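Local coordinates for NO-binding heme-dependent sensor protein (Shewanella oneidensis, PDB 4U9K), which probably senses nitric oxide through a bound heme, and here holds a manganese porphyrin carrying nitric oxide, at residues Lys2-Asn7 / Tyr36-Ser41; Gln71-Gly76 / Glu143-Gly148. The protein carries 3 engineered substitutions. All blocks are in the same frame, centred on the assembly; numbering follows the deposited sequence. Where two conformers were deposited one is given.

Contact 1: residues Lys2-Asn7 / Tyr36-Ser41; sequences KGIIFN and YVSAKS. With MNH (manganese protoporphyrin IX), chain C.
The ammonium of Lys2 reaches across to the 36-41 loop, where NZ donates to Ser41 OG at 2.8 Å and to Ala39 O at 3.1 Å, while His111 O is a further acceptor. A bend at the second torsion (chi2 -60°) turns the otherwise extended chain along the loop, and CD lies close to both Lys40 O and Ala39 O. Backbone N-H donors form a second group. Gly3 N donates to Lys40 O at 2.8 Å, and Ile4 N meets a lone pair of Ser38 O at 3.0 Å. Lys2 N, at the N-cap of helix 3-16, turns instead to the ligand and bonds propionate O1D of the porphyrin at 2.7 Å. Asn7 is a side-chain donor: its amide has Tyr36 O in its own plane, ND2 to O 3.1 Å in an almost straight bond (174°), although it arrives from above the carbonyl plane of Tyr36. Aromatic packing is the remaining kind. The Phe6 and Tyr36 rings form an offset stack with centroids 4.0 Å apart and planes 17° from parallel, and Phe6 CB adds a CH-pi contact over the Tyr36 face. The Tyr36 hydroxyl is bonded to Glu46. Chemically, Lys40 O and Ser38 O accept the first two N-H groups of the helix and the porphyrin propionate accepts that of the N-cap residue, linking loop and ligand to one helix start.

Contact 2: residues Gln71-Gly76 / Glu143-Gly148; sequences QFLFNG and EGLLFG. With MNH (manganese protoporphyrin IX), chain C; NO (nitric oxide), chain E.
Leu73 and Leu145 slant past each other between the two helices, with Leu73 CG 3.9 Å from Leu145 CD2. Both side chains end at the nitric oxide on the manganese: Leu73 CD2 lies 3.2 Å from the ligand O and Leu145 CD1 lies 3.4 Å from it. Leu145 leaves its backbone pointing away from the other helix, and its branched end swings back, bringing CD2 against Phe74 CB. The Phe74 ring meets its neighbours obliquely. Its CG stands opposite the backbone N (chi1 -173°), which carries the ring past helix 143-148 toward the porphyrin; CD2 touches Leu145 O at 3.5 Å, CD1 lies against Gly148 C at 3.7 Å, and CE2 reaches the vinyl carbon CBB of the porphyrin at 3.5 Å. Replacing Phe74 by an alanine would probably open a gap between the vinyl group, Leu145 O and Gly148, and let the vinyl turn more easily. At the other end Gln71, extended beyond CG, crosses Phe147 at a slant, its OE1 near Phe147 CB, while its NE2 is bonded to Gln151. The helix axes come within 6.9 Å at a signed crossing of -54°. A side chain at Gly144 would run into Gln71 N, and one at Gly148 into Phe74 CB and Gln71 O, which is consistent with that approach; Gln71 CA also makes a CA-H...O contact of 3.2 Å with Gly144 O. The glycines have GxxxG spacing, a motif of closely crossing helices; here the crossing forms an apolar wall of the distal ligand pocket of an H-NOX heme domain.

Contact 1 closes before contact 2 opens along the chain, and their centres lie about 17 Å apart within the same H-NOX heme domain. Contact 1 joins the start of helix 3-16 to the loop between helices 19-29 and 44-57; contact 2 joins helices 62-80 and 139-152, nearer the chain centre. The two meet where Ile5 CD1 packs on Leu73 CD1 at 4.0 Å, which links helix 3-16 to helix 62-80. Both also touch the porphyrin, contact 1 mainly at a propionate, contact 2 at a vinyl group, the adjoining pyrrole and the nitric oxide. Contact 1 thus contributes one of several hydrogen bonds to the porphyrin, while contact 2 lines its ligand side.

Contact 1: residues Lys2-Asn7 / Tyr36-Ser41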
ATOM      1  N   LYS A   2       6.108   4.857  -9.398  1.00 57.78           N
ATOM      2  CA  LYS A   2       6.733   6.150  -9.003  1.00 57.80           C
ATOM      3  C   LYS A   2       7.861   5.986  -8.018  1.00 57.40           C
ATOM      4  O   LYS A   2       7.857   5.100  -7.181  1.00 56.90           O
ATOM      5  CB  LYS A   2       5.688   7.098  -8.425  1.00 55.93           C
ATOM      6  CG  LYS A   2       4.678   7.582  -9.467  1.00 58.56           C
ATOM      7  CD  LYS A   2       5.377   8.325 -10.581  1.00 60.35           C
ATOM      8  CE  LYS A   2       4.383   8.936 -11.497  1.00 61.56           C
ATOM      9  NZ  LYS A   2       5.133   9.540 -12.613  1.00 60.94           N
ATOM     10  N   GLY A   3       8.841   6.851  -8.145  1.00 57.63           N
ATOM     11  CA  GLY A   3      10.036   6.759  -7.340  1.00 58.36           C
ATOM     12  C   GLY A   3       9.700   6.771  -5.860  1.00 58.88           C
ATOM     13  O   GLY A   3      10.375   6.122  -5.059  1.00 56.42           O
ATOM     14  N   ILE A   4       8.644   7.493  -5.492  1.00 54.82           N
ATOM     15  CA  ILE A   4       8.306   7.602  -4.108  1.00 56.15           C
ATOM     16  C   ILE A   4       8.086   6.222  -3.498  1.00 54.86           C
ATOM     17  O   ILE A   4       8.397   6.018  -2.310  1.00 53.94           O
ATOM     18  CB  ILE A   4       7.046   8.444  -3.856  1.00 53.64           C
ATOM     19  CG1 ILE A   4       6.732   8.434  -2.358  1.00 54.59           C
ATOM     20  CG2 ILE A   4       5.839   7.925  -4.630  1.00 53.08           C
ATOM     21  CD1 ILE A   4       6.309   9.689  -1.917  1.00 57.82           C
ATOM     22  N   ILE A   5       7.581   5.277  -4.291  1.00 55.21           N
ATOM     23  CA  ILE A   5       7.316   3.956  -3.763  1.00 53.26           C
ATOM     24  C   ILE A   5       8.661   3.286  -3.486  1.00 56.99           C
ATOM     25  O   ILE A   5       8.835   2.653  -2.440  1.00 56.32           O
ATOM     26  CB  ILE A   5       6.471   3.104  -4.722  1.00 53.20           C
ATOM     27  CG1 ILE A   5       5.177   3.827  -5.079  1.00 53.47           C
ATOM     28  CG2 ILE A   5       6.183   1.770  -4.134  1.00 54.47           C
ATOM     29  CD1 ILE A   5       4.266   4.158  -3.962  1.00 52.35           C
ATOM     30  N   PHE A   6       9.601   3.410  -4.420  1.00 56.65           N
ATOM     31  CA  PHE A   6      10.977   2.941  -4.211  1.00 60.08           C
ATOM     32  C   PHE A   6      11.597   3.633  -2.978  1.00 59.41           C
ATOM     33  O   PHE A   6      12.290   2.989  -2.204  1.00 62.07           O
ATOM     34  CB  PHE A   6      11.844   3.199  -5.465  1.00 62.32           C
ATOM     35  CG  PHE A   6      11.433   2.380  -6.666  1.00 62.67           C
ATOM     36  CD1 PHE A   6      10.386   2.786  -7.489  1.00 60.62           C
ATOM     37  CD2 PHE A   6      12.079   1.180  -6.961  1.00 64.93           C
ATOM     38  CE1 PHE A   6      10.014   1.991  -8.586  1.00 63.92           C
ATOM     39  CE2 PHE A   6      11.700   0.415  -8.034  1.00 66.84           C
ATOM     40  CZ  PHE A   6      10.677   0.810  -8.831  1.00 66.14           C
ATOM     41  N   ASN A   7      11.387   4.943  -2.804  1.00 57.68           N
ATOM     42  CA  ASN A   7      12.036   5.654  -1.693  1.00 61.61           C
ATOM     43  C   ASN A   7      11.582   5.120  -0.346  1.00 59.09           C
ATOM     44  O   ASN A   7      12.397   4.960   0.558  1.00 59.52           O
ATOM     45  CB  ASN A   7      11.764   7.145  -1.697  1.00 57.57           C
ATOM     46  CG  ASN A   7      12.208   7.858  -2.982  1.00 61.04           C
ATOM     47  OD1 ASN A   7      11.620   8.916  -3.330  1.00 58.76           O
ATOM     48  ND2 ASN A   7      13.230   7.316  -3.686  1.00 59.12           N
ATOM     49  N   TYR A  36      16.188   6.991  -7.563  1.00 66.29           N
ATOM     50  CA  TYR A  36      14.751   7.063  -7.724  1.00 64.16           C
ATOM     51  C   TYR A  36      14.289   8.466  -7.326  1.00 64.27           C
ATOM     52  O   TYR A  36      14.302   8.807  -6.141  1.00 65.75           O
ATOM     53  CB  TYR A  36      14.075   5.978  -6.906  1.00 63.75           C
ATOM     54  CG  TYR A  36      14.362   4.583  -7.415  1.00 68.57           C
ATOM     55  CD1 TYR A  36      13.887   4.157  -8.663  1.00 68.45           C
ATOM     56  CD2 TYR A  36      15.093   3.695  -6.651  1.00 66.43           C
ATOM     57  CE1 TYR A  36      14.138   2.881  -9.121  1.00 70.15           C
ATOM     58  CE2 TYR A  36      15.355   2.419  -7.100  1.00 70.11           C
ATOM     59  CZ  TYR A  36      14.878   2.008  -8.329  1.00 72.22           C
ATOM     60  OH  TYR A  36      15.150   0.731  -8.745  1.00 74.23           O
ATOM     61  N   VAL A  37      13.917   9.271  -8.320  1.00 62.76           N
ATOM     62  CA  VAL A  37      13.339  10.599  -8.087  1.00 62.48           C
ATOM     63  C   VAL A  37      11.865  10.402  -7.721  1.00 61.36           C
ATOM     64  O   VAL A  37      11.143   9.708  -8.444  1.00 59.82           O
ATOM     65  CB  VAL A  37      13.509  11.505  -9.343  1.00 63.00           C
ATOM     66  CG1 VAL A  37      12.799  12.835  -9.182  1.00 62.68           C
ATOM     67  CG2 VAL A  37      14.935  11.718  -9.581  1.00 65.17           C
ATOM     68  N   SER A  38      11.424  10.999  -6.604  0.51 59.19           N
ATOM     69  CA  SER A  38      10.098  10.692  -6.016  0.51 56.75           C
ATOM     70  C   SER A  38       9.011  10.780  -7.088  0.51 57.69           C
ATOM     71  O   SER A  38       8.241   9.839  -7.283  0.51 56.69           O
ATOM     72  CB  SER A  38       9.768  11.636  -4.847  0.51 55.85           C
ATOM     73  OG  SER A  38       8.433  11.481  -4.321  0.51 54.57           O
ATOM     74  N   ALA A  39       8.967  11.904  -7.806  1.00 57.85           N
ATOM     75  CA  ALA A  39       7.908  12.097  -8.816  1.00 58.95           C
ATOM     76  C   ALA A  39       8.068  11.330 -10.192  1.00 60.05           C
ATOM     77  O   ALA A  39       7.118  11.305 -10.977  1.00 61.18           O
ATOM     78  CB  ALA A  39       7.733  13.588  -9.066  1.00 59.84           C
ATOM     79  N   LYS A  40       9.220  10.720 -10.487  1.00 60.88           N
ATOM     80  CA  LYS A  40       9.388  10.005 -11.761  1.00 62.64           C
ATOM     81  C   LYS A  40       8.808   8.578 -11.807  1.00 66.47           C
ATOM     82  O   LYS A  40       8.764   7.889 -10.793  1.00 61.22           O
ATOM     83  CB  LYS A  40      10.867   9.894 -12.129  1.00 66.64           C
ATOM     84  CG  LYS A  40      11.431  11.143 -12.756  1.00 72.60           C
ATOM     85  CD  LYS A  40      12.889  10.928 -13.156  1.00 71.71           C
ATOM     86  CE  LYS A  40      12.996  10.154 -14.464  1.00 74.40           C
ATOM     87  NZ  LYS A  40      12.779  11.167 -15.539  1.00 78.23           N
ATOM     88  N   SER A  41       8.419   8.128 -13.000  1.00 65.51           N
ATOM     89  CA  SER A  41       8.006   6.735 -13.228  1.00 68.81           C
ATOM     90  C   SER A  41       9.197   5.872 -13.514  1.00 70.27           C
ATOM     91  O   SER A  41      10.056   6.275 -14.276  1.00 69.20           O
ATOM     92  CB  SER A  41       7.057   6.620 -14.403  1.00 65.21           C
ATOM     93  OG  SER A  41       5.835   7.271 -14.138  1.00 64.11           O
TER
HETATM   94 MN   MNH C 201      -2.037   4.377  -2.953  1.00 47.39          MN
HETATM   95  CHA MNH C 201      -0.438   3.264  -5.414  1.00 47.30           C
HETATM   96  CHB MNH C 201      -3.741   1.578  -2.742  1.00 46.82           C
HETATM   97  CHC MNH C 201      -3.303   5.343  -0.001  1.00 47.99           C
HETATM   98  CHD MNH C 201      -0.724   7.279  -3.289  1.00 47.21           C
HETATM   99  NA  MNH C 201      -2.275   2.679  -4.189  1.00 46.84           N
HETATM  100  C1A MNH C 201      -1.256   2.238  -5.024  1.00 46.72           C
HETATM  101  C2A MNH C 201      -1.288   0.786  -5.226  1.00 45.66           C
HETATM  102  C3A MNH C 201      -2.238   0.281  -4.402  1.00 45.07           C
HETATM  103  C4A MNH C 201      -2.796   1.456  -3.749  1.00 46.21           C
HETATM  104  CMA MNH C 201      -2.709  -1.114  -4.094  1.00 43.92           C
HETATM  105  CAA MNH C 201      -0.302   0.019  -6.168  1.00 45.19           C
HETATM  106  CBA MNH C 201      -0.696   0.009  -7.638  1.00 47.17           C
HETATM  107  CGA MNH C 201      -1.870  -0.761  -8.186  1.00 48.15           C
HETATM  108  O1A MNH C 201      -2.164  -0.651  -9.404  1.00 51.60           O
HETATM  109  O2A MNH C 201      -2.416  -1.479  -7.302  1.00 46.30           O
HETATM  110  NB  MNH C 201      -3.583   3.568  -1.608  1.00 47.08           N
HETATM  111  C1B MNH C 201      -4.125   2.290  -1.595  1.00 47.06           C
HETATM  112  C2B MNH C 201      -5.004   1.976  -0.483  1.00 47.43           C
HETATM  113  C3B MNH C 201      -4.750   3.129   0.216  1.00 47.92           C
HETATM  114  C4B MNH C 201      -3.885   4.093  -0.371  1.00 47.56           C
HETATM  115  CMB MNH C 201      -5.800   0.674  -0.308  1.00 47.45           C
HETATM  116  CAB MNH C 201      -5.345   3.468   1.558  1.00 48.91           C
HETATM  117  CBB MNH C 201      -5.192   3.051   2.987  1.00 50.46           C
HETATM  118  NC  MNH C 201      -2.041   6.189  -1.738  1.00 47.30           N
HETATM  119  C1C MNH C 201      -2.508   6.381  -0.451  1.00 47.93           C
HETATM  120  C2C MNH C 201      -2.068   7.663   0.076  1.00 48.62           C
HETATM  121  C3C MNH C 201      -1.321   8.184  -0.910  1.00 47.99           C
HETATM  122  C4C MNH C 201      -1.316   7.316  -2.044  1.00 47.39           C
HETATM  123  CMC MNH C 201      -2.405   8.211   1.458  1.00 50.45           C
HETATM  124  CAC MNH C 201      -0.623   9.505  -0.974  1.00 48.28           C
HETATM  125  CBC MNH C 201      -1.380  10.753  -1.197  1.00 48.51           C
HETATM  126  ND  MNH C 201      -0.811   5.289  -4.379  1.00 47.51           N
HETATM  127  C1D MNH C 201      -0.181   6.530  -4.327  1.00 47.63           C
HETATM  128  C2D MNH C 201       0.890   6.633  -5.320  1.00 47.86           C
HETATM  129  C3D MNH C 201       0.833   5.453  -5.971  1.00 48.13           C
HETATM  130  C4D MNH C 201      -0.117   4.598  -5.346  1.00 47.91           C
HETATM  131  CMD MNH C 201       1.785   7.821  -5.581  1.00 48.64           C
HETATM  132  CAD MNH C 201       1.794   4.983  -7.042  1.00 48.55           C
HETATM  133  CBD MNH C 201       1.329   5.100  -8.473  1.00 51.73           C
HETATM  134  CGD MNH C 201       2.518   4.821  -9.396  1.00 52.42           C
HETATM  135  O1D MNH C 201       3.523   4.233  -8.898  1.00 50.37           O
HETATM  136  O2D MNH C 201       2.524   5.226 -10.622  1.00 55.88           O

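Contact 2: residues Gln71-Gly76 / Glu143-Gly148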
ATOM      1  N   GLN A  71       1.956  -1.862   4.711  1.00 51.18           N
ATOM      2  CA  GLN A  71       1.644  -1.246   6.004  1.00 51.16           C
ATOM      3  C   GLN A  71       2.661  -0.112   6.344  1.00 52.40           C
ATOM      4  O   GLN A  71       2.265   0.942   6.818  1.00 53.03           O
ATOM      5  CB  GLN A  71       1.595  -2.292   7.087  1.00 53.40           C
ATOM      6  CG  GLN A  71       1.408  -1.655   8.407  1.00 58.06           C
ATOM      7  CD  GLN A  71       0.921  -2.631   9.454  1.00 62.65           C
ATOM      8  OE1 GLN A  71       0.743  -3.804   9.169  1.00 59.04           O
ATOM      9  NE2 GLN A  71       0.690  -2.135  10.683  1.00 62.93           N
ATOM     10  N   PHE A  72       3.937  -0.329   6.052  1.00 53.64           N
ATOM     11  CA  PHE A  72       4.978   0.660   6.208  1.00 55.42           C
ATOM     12  C   PHE A  72       4.781   1.823   5.199  1.00 53.59           C
ATOM     13  O   PHE A  72       5.020   2.979   5.493  1.00 52.49           O
ATOM     14  CB  PHE A  72       6.319  -0.029   6.000  1.00 56.00           C
ATOM     15  CG  PHE A  72       7.500   0.816   6.293  1.00 55.48           C
ATOM     16  CD1 PHE A  72       8.070   1.588   5.299  1.00 57.62           C
ATOM     17  CD2 PHE A  72       8.077   0.798   7.550  1.00 57.08           C
ATOM     18  CE1 PHE A  72       9.199   2.360   5.555  1.00 57.87           C
ATOM     19  CE2 PHE A  72       9.187   1.555   7.826  1.00 59.77           C
ATOM     20  CZ  PHE A  72       9.763   2.344   6.825  1.00 58.87           C
ATOM     21  N   LEU A  73       4.326   1.473   4.006  1.00 51.99           N
ATOM     22  CA  LEU A  73       4.118   2.427   2.916  1.00 50.82           C
ATOM     23  C   LEU A  73       3.054   3.454   3.309  1.00 51.17           C
ATOM     24  O   LEU A  73       3.197   4.633   2.965  1.00 49.66           O
ATOM     25  CB  LEU A  73       3.716   1.692   1.612  1.00 50.69           C
ATOM     26  CG  LEU A  73       3.387   2.527   0.373  1.00 50.33           C
ATOM     27  CD1 LEU A  73       4.560   3.429  -0.088  1.00 49.79           C
ATOM     28  CD2 LEU A  73       2.952   1.626  -0.751  1.00 49.40           C
ATOM     29  N   PHE A  74       2.009   3.040   4.045  1.00 49.91           N
ATOM     30  CA  PHE A  74       0.985   4.010   4.379  1.00 49.83           C
ATOM     31  C   PHE A  74       1.590   5.142   5.168  1.00 50.70           C
ATOM     32  O   PHE A  74       1.323   6.287   4.902  1.00 49.08           O
ATOM     33  CB  PHE A  74      -0.153   3.465   5.193  1.00 49.90           C
ATOM     34  CG  PHE A  74      -1.252   4.459   5.368  1.00 49.39           C
ATOM     35  CD1 PHE A  74      -1.213   5.364   6.394  1.00 49.78           C
ATOM     36  CD2 PHE A  74      -2.272   4.547   4.434  1.00 49.22           C
ATOM     37  CE1 PHE A  74      -2.182   6.304   6.535  1.00 49.08           C
ATOM     38  CE2 PHE A  74      -3.262   5.477   4.552  1.00 47.57           C
ATOM     39  CZ  PHE A  74      -3.228   6.376   5.609  1.00 48.03           C
ATOM     40  N   ASN A  75       2.392   4.823   6.155  1.00 50.20           N
ATOM     41  CA  ASN A  75       2.937   5.870   6.998  1.00 52.19           C
ATOM     42  C   ASN A  75       3.877   6.706   6.180  1.00 52.39           C
ATOM     43  O   ASN A  75       3.961   7.917   6.369  1.00 51.93           O
ATOM     44  CB  ASN A  75       3.647   5.274   8.202  1.00 56.34           C
ATOM     45  CG  ASN A  75       4.292   6.309   9.078  1.00 60.67           C
ATOM     46  OD1 ASN A  75       3.753   7.419   9.288  1.00 60.35           O
ATOM     47  ND2 ASN A  75       5.493   5.982   9.585  1.00 62.38           N
ATOM     48  N   GLY A  76       4.550   6.101   5.215  1.00 51.19           N
ATOM     49  CA  GLY A  76       5.565   6.819   4.469  1.00 50.78           C
ATOM     50  C   GLY A  76       4.926   7.763   3.473  1.00 50.51           C
ATOM     51  O   GLY A  76       5.500   8.867   3.201  1.00 51.51           O
ATOM     52  N   GLU A 143      -3.938  -4.487   1.237  1.00 45.96           N
ATOM     53  CA  GLU A 143      -4.224  -4.920   2.628  1.00 49.08           C
ATOM     54  C   GLU A 143      -3.286  -4.262   3.628  1.00 48.69           C
ATOM     55  O   GLU A 143      -3.704  -3.721   4.636  1.00 48.43           O
ATOM     56  CB  GLU A 143      -4.103  -6.430   2.798  1.00 47.80           C
ATOM     57  CG  GLU A 143      -5.344  -7.201   2.507  1.00 52.17           C
ATOM     58  CD  GLU A 143      -5.336  -8.603   3.126  1.00 49.70           C
ATOM     59  OE1 GLU A 143      -5.648  -9.527   2.327  1.00 50.36           O
ATOM     60  OE2 GLU A 143      -5.039  -8.807   4.339  1.00 54.42           O
ATOM     61  N   GLY A 144      -2.006  -4.327   3.349  1.00 48.30           N
ATOM     62  CA  GLY A 144      -1.040  -3.616   4.158  1.00 48.57           C
ATOM     63  C   GLY A 144      -1.415  -2.152   4.328  1.00 48.21           C
ATOM     64  O   GLY A 144      -1.435  -1.638   5.466  1.00 49.27           O
ATOM     65  N   LEU A 145      -1.715  -1.464   3.220  1.00 48.09           N
ATOM     66  CA  LEU A 145      -2.033  -0.021   3.317  1.00 47.29           C
ATOM     67  C   LEU A 145      -3.249   0.214   4.212  1.00 48.57           C
ATOM     68  O   LEU A 145      -3.292   1.209   4.924  1.00 47.67           O
ATOM     69  CB  LEU A 145      -2.287   0.596   1.935  1.00 44.38           C
ATOM     70  CG  LEU A 145      -0.983   0.684   1.164  1.00 45.37           C
ATOM     71  CD1 LEU A 145      -1.222   0.553  -0.339  1.00 46.46           C
ATOM     72  CD2 LEU A 145      -0.284   1.960   1.466  1.00 46.86           C
ATOM     73  N   LEU A 146      -4.220  -0.706   4.176  1.00 46.38           N
ATOM     74  CA  LEU A 146      -5.415  -0.546   4.989  1.00 47.85           C
ATOM     75  C   LEU A 146      -5.056  -0.734   6.436  1.00 49.24           C
ATOM     76  O   LEU A 146      -5.568  -0.022   7.280  1.00 49.17           O
ATOM     77  CB  LEU A 146      -6.522  -1.482   4.580  1.00 46.09           C
ATOM     78  CG  LEU A 146      -7.079  -1.103   3.217  1.00 46.88           C
ATOM     79  CD1 LEU A 146      -7.820  -2.238   2.669  1.00 46.73           C
ATOM     80  CD2 LEU A 146      -7.987   0.077   3.276  1.00 45.72           C
ATOM     81  N   PHE A 147      -4.127  -1.641   6.719  1.00 49.19           N
ATOM     82  CA  PHE A 147      -3.712  -1.860   8.099  1.00 52.33           C
ATOM     83  C   PHE A 147      -2.928  -0.660   8.572  1.00 51.88           C
ATOM     84  O   PHE A 147      -2.966  -0.319   9.762  1.00 53.44           O
ATOM     85  CB  PHE A 147      -2.884  -3.155   8.273  1.00 52.18           C
ATOM     86  CG  PHE A 147      -3.730  -4.386   8.322  1.00 53.33           C
ATOM     87  CD1 PHE A 147      -4.420  -4.714   9.443  1.00 54.58           C
ATOM     88  CD2 PHE A 147      -3.862  -5.205   7.223  1.00 52.02           C
ATOM     89  CE1 PHE A 147      -5.198  -5.823   9.455  1.00 56.27           C
ATOM     90  CE2 PHE A 147      -4.638  -6.316   7.264  1.00 53.95           C
ATOM     91  CZ  PHE A 147      -5.303  -6.609   8.367  1.00 54.31           C
ATOM     92  N   GLY A 148      -2.228  -0.007   7.649  1.00 52.81           N
ATOM     93  CA  GLY A 148      -1.466   1.204   7.970  1.00 54.41           C
ATOM     94  C   GLY A 148      -2.394   2.369   8.294  1.00 51.81           C
ATOM     95  O   GLY A 148      -2.229   3.101   9.280  1.00 54.05           O
TER
HETATM   96 MN   MNH C 201      -2.037   4.377  -2.953  1.00 47.39          MN
HETATM   97  CHA MNH C 201      -0.438   3.264  -5.414  1.00 47.30           C
HETATM   98  CHB MNH C 201      -3.741   1.578  -2.742  1.00 46.82           C
HETATM   99  CHC MNH C 201      -3.303   5.343  -0.001  1.00 47.99           C
HETATM  100  CHD MNH C 201      -0.724   7.279  -3.289  1.00 47.21           C
HETATM  101  NA  MNH C 201      -2.275   2.679  -4.189  1.00 46.84           N
HETATM  102  C1A MNH C 201      -1.256   2.238  -5.024  1.00 46.72           C
HETATM  103  C2A MNH C 201      -1.288   0.786  -5.226  1.00 45.66           C
HETATM  104  C3A MNH C 201      -2.238   0.281  -4.402  1.00 45.07           C
HETATM  105  C4A MNH C 201      -2.796   1.456  -3.749  1.00 46.21           C
HETATM  106  CMA MNH C 201      -2.709  -1.114  -4.094  1.00 43.92           C
HETATM  107  CAA MNH C 201      -0.302   0.019  -6.168  1.00 45.19           C
HETATM  108  CBA MNH C 201      -0.696   0.009  -7.638  1.00 47.17           C
HETATM  109  CGA MNH C 201      -1.870  -0.761  -8.186  1.00 48.15           C
HETATM  110  O1A MNH C 201      -2.164  -0.651  -9.404  1.00 51.60           O
HETATM  111  O2A MNH C 201      -2.416  -1.479  -7.302  1.00 46.30           O
HETATM  112  NB  MNH C 201      -3.583   3.568  -1.608  1.00 47.08           N
HETATM  113  C1B MNH C 201      -4.125   2.290  -1.595  1.00 47.06           C
HETATM  114  C2B MNH C 201      -5.004   1.976  -0.483  1.00 47.43           C
HETATM  115  C3B MNH C 201      -4.750   3.129   0.216  1.00 47.92           C
HETATM  116  C4B MNH C 201      -3.885   4.093  -0.371  1.00 47.56           C
HETATM  117  CMB MNH C 201      -5.800   0.674  -0.308  1.00 47.45           C
HETATM  118  CAB MNH C 201      -5.345   3.468   1.558  1.00 48.91           C
HETATM  119  CBB MNH C 201      -5.192   3.051   2.987  1.00 50.46           C
HETATM  120  NC  MNH C 201      -2.041   6.189  -1.738  1.00 47.30           N
HETATM  121  C1C MNH C 201      -2.508   6.381  -0.451  1.00 47.93           C
HETATM  122  C2C MNH C 201      -2.068   7.663   0.076  1.00 48.62           C
HETATM  123  C3C MNH C 201      -1.321   8.184  -0.910  1.00 47.99           C
HETATM  124  C4C MNH C 201      -1.316   7.316  -2.044  1.00 47.39           C
HETATM  125  CMC MNH C 201      -2.405   8.211   1.458  1.00 50.45           C
HETATM  126  CAC MNH C 201      -0.623   9.505  -0.974  1.00 48.28           C
HETATM  127  CBC MNH C 201      -1.380  10.753  -1.197  1.00 48.51           C
HETATM  128  ND  MNH C 201      -0.811   5.289  -4.379  1.00 47.51           N
HETATM  129  C1D MNH C 201      -0.181   6.530  -4.327  1.00 47.63           C
HETATM  130  C2D MNH C 201       0.890   6.633  -5.320  1.00 47.86           C
HETATM  131  C3D MNH C 201       0.833   5.453  -5.971  1.00 48.13           C
HETATM  132  C4D MNH C 201      -0.117   4.598  -5.346  1.00 47.91           C
HETATM  133  CMD MNH C 201       1.785   7.821  -5.581  1.00 48.64           C
HETATM  134  CAD MNH C 201       1.794   4.983  -7.042  1.00 48.55           C
HETATM  135  CBD MNH C 201       1.329   5.100  -8.473  1.00 51.73           C
HETATM  136  CGD MNH C 201       2.518   4.821  -9.396  1.00 52.42           C
HETATM  137  O1D MNH C 201       3.523   4.233  -8.898  1.00 50.37           O
HETATM  138  O2D MNH C 201       2.524   5.226 -10.622  1.00 55.88           O
HETATM  139  N    NO E 203      -0.794   3.748  -2.249  1.00 47.78           N
HETATM  140  O    NO E 203       0.365   3.018  -2.037  1.00 70.23           O